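Local atomic coordinates of FACT-Spt16 (Cicer arietinum, PDB entry 5CE6), a protein that probably serves, as the N-terminal domain of the FACT subunit Spt16, in binding histones H3-H4 as a histone chaperone during transcription. Residues N129-S134 and L170-E175. Sequence-based numbering, arbitrary orientation.
Sequences NDDGAS and LDLWAE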
loop_
_atom_site.group_PDB
_atom_site.type_symbol
_atom_site.label_atom_id
_atom_site.label_comp_id
_atom_site.label_asym_id
_atom_site.label_seq_id
_atom_site.Cartn_x
_atom_site.Cartn_y
_atom_site.Cartn_z
ATOM N N ASN A 129 6.622 22.893 -24.120
ATOM C CA ASN A 129 6.000 22.533 -25.390
ATOM C C ASN A 129 6.852 21.582 -26.226
ATOM O O ASN A 129 6.523 21.287 -27.378
ATOM C CB ASN A 129 5.684 23.793 -26.201
ATOM N N ASP A 130 7.952 21.119 -25.646
ATOM C CA ASP A 130 8.813 20.144 -26.301
ATOM C C ASP A 130 8.382 18.747 -25.859
ATOM O O ASP A 130 7.867 18.573 -24.754
ATOM C CB ASP A 130 10.271 20.395 -25.910
ATOM C CG ASP A 130 11.258 19.705 -26.832
ATOM O OD1 ASP A 130 11.572 18.520 -26.597
ATOM O OD2 ASP A 130 11.739 20.359 -27.781
ATOM N N ASP A 131 8.578 17.753 -26.720
ATOM C CA ASP A 131 8.204 16.386 -26.372
ATOM C C ASP A 131 9.339 15.648 -25.672
ATOM O O ASP A 131 9.149 14.549 -25.151
ATOM C CB ASP A 131 7.715 15.604 -27.601
ATOM C CG ASP A 131 8.773 15.464 -28.683
ATOM O OD1 ASP A 131 9.947 15.831 -28.456
ATOM O OD2 ASP A 131 8.419 14.976 -29.778
ATOM N N GLY A 132 10.525 16.254 -25.674
ATOM C CA GLY A 132 11.667 15.699 -24.963
ATOM C C GLY A 132 12.420 14.620 -25.725
ATOM O O GLY A 132 13.298 13.963 -25.167
ATOM N N ALA A 133 12.088 14.448 -27.002
ATOM C CA ALA A 133 12.641 13.361 -27.812
ATOM C C ALA A 133 14.167 13.370 -27.921
ATOM O O ALA A 133 14.806 12.331 -27.800
ATOM C CB ALA A 133 12.018 13.363 -29.202
ATOM N N SER A 134 14.752 14.534 -28.193
ATOM C CA SER A 134 16.207 14.619 -28.293
ATOM C C SER A 134 16.916 14.268 -26.987
ATOM O O SER A 134 17.966 13.628 -26.999
ATOM C CB SER A 134 16.643 16.002 -28.783
ATOM O OG SER A 134 16.371 16.153 -30.161
ATOM N N LEU A 170 5.790 9.668 -21.239
ATOM C CA LEU A 170 6.029 8.265 -20.905
ATOM C C LEU A 170 5.776 7.361 -22.114
ATOM O O LEU A 170 6.474 6.363 -22.307
ATOM C CB LEU A 170 5.167 7.818 -19.723
ATOM C CG LEU A 170 5.358 8.463 -18.343
ATOM C CD1 LEU A 170 5.222 7.432 -17.238
ATOM C CD2 LEU A 170 6.663 9.232 -18.211
ATOM N N ASP A 171 4.775 7.713 -22.916
ATOM C CA ASP A 171 4.477 6.977 -24.143
ATOM C C ASP A 171 5.682 6.963 -25.072
ATOM O O ASP A 171 6.089 5.912 -25.577
ATOM C CB ASP A 171 3.284 7.601 -24.875
ATOM C CG ASP A 171 1.949 7.146 -24.323
ATOM O OD1 ASP A 171 1.907 6.092 -23.653
ATOM O OD2 ASP A 171 0.940 7.840 -24.575
ATOM N N LEU A 172 6.253 8.143 -25.293
ATOM C CA LEU A 172 7.396 8.273 -26.177
ATOM C C LEU A 172 8.601 7.520 -25.618
ATOM O O LEU A 172 9.291 6.796 -26.346
ATOM C CB LEU A 172 7.732 9.752 -26.402
ATOM C CG LEU A 172 8.941 10.055 -27.290
ATOM C CD1 LEU A 172 8.776 9.400 -28.650
ATOM C CD2 LEU A 172 9.148 11.560 -27.450
ATOM N N TRP A 173 8.844 7.689 -24.321
ATOM C CA TRP A 173 9.980 7.056 -23.669
ATOM C C TRP A 173 9.895 5.539 -23.788
ATOM O O TRP A 173 10.877 4.878 -24.125
ATOM C CB TRP A 173 10.052 7.484 -22.198
ATOM C CG TRP A 173 11.108 6.778 -21.389
ATOM C CD1 TRP A 173 10.902 5.958 -20.313
ATOM C CD2 TRP A 173 12.529 6.830 -21.583
ATOM N NE1 TRP A 173 12.100 5.496 -19.832
ATOM C CE2 TRP A 173 13.116 6.019 -20.588
ATOM C CE3 TRP A 173 13.362 7.485 -22.498
ATOM C CZ2 TRP A 173 14.500 5.843 -20.484
ATOM C CZ3 TRP A 173 14.738 7.308 -22.395
ATOM C CH2 TRP A 173 15.292 6.495 -21.394
ATOM N N ALA A 174 8.717 4.993 -23.506
ATOM C CA ALA A 174 8.514 3.555 -23.598
ATOM C C ALA A 174 8.771 3.069 -25.018
ATOM O O ALA A 174 9.364 2.005 -25.220
ATOM C CB ALA A 174 7.109 3.181 -23.148
ATOM N N GLU A 175 8.341 3.859 -26.001
ATOM C CA GLU A 175 8.549 3.512 -27.405
ATOM C C GLU A 175 10.027 3.562 -27.773
ATOM O O GLU A 175 10.516 2.721 -28.525
ATOM C CB GLU A 175 7.735 4.430 -28.326
ATOM C CG GLU A 175 7.826 4.057 -29.803
ATOM C CD GLU A 175 6.576 4.421 -30.592
ATOM O OE1 GLU A 175 5.899 5.410 -30.227
ATOM O OE2 GLU A 175 6.268 3.710 -31.575
#
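Ala133, in the first turn of helix 133-145, and Leu172, within helix 168-179, bring the two backbones closest, their CA atoms 7.5 Å apart. One methyl group carries the contact: Leu172 extends CG anti to its backbone N (chi1 179°), a chi2 of 56° sets the direction of CD2, and CD2 meets Ala133 CB at 3.8 Å. The same methyl lies 3.8 Å from the backbone O of Asp131 and 4.1 Å from Asp131 CG, so it touches the start of the helix and the loop leading into it. No hydrogen bond crosses between the segments; the loop's side-chain bonds are local. In 129-134 they make two successive Asx turns. Asp130 OD1 accepts from Gly132 N at 2.7 Å, on the anti side of the carboxylate, and Asp131 OD1 accepts from Ala133 N at 2.9 Å, from above its plane. Asp131 reaches that NH with CG between the backbone N and the carbonyl carbon (chi1 62°), which also lays the carboxylate carbon near the methyl. Gly132, at the N-cap, has a positive phi, which by itself favours glycine. Farther in, Leu172 and Trp173 both touch Met136 of helix 133-145, continuing this packing beside the six-stranded sheet of the N-terminal lobe. With only 97 Å² buried in total, this is a small, single-methyl van der Waals contact at the surface; the two Asp-to-backbone bonds probably shape the helix entrance, and Leu172 adds contact without directional bonding.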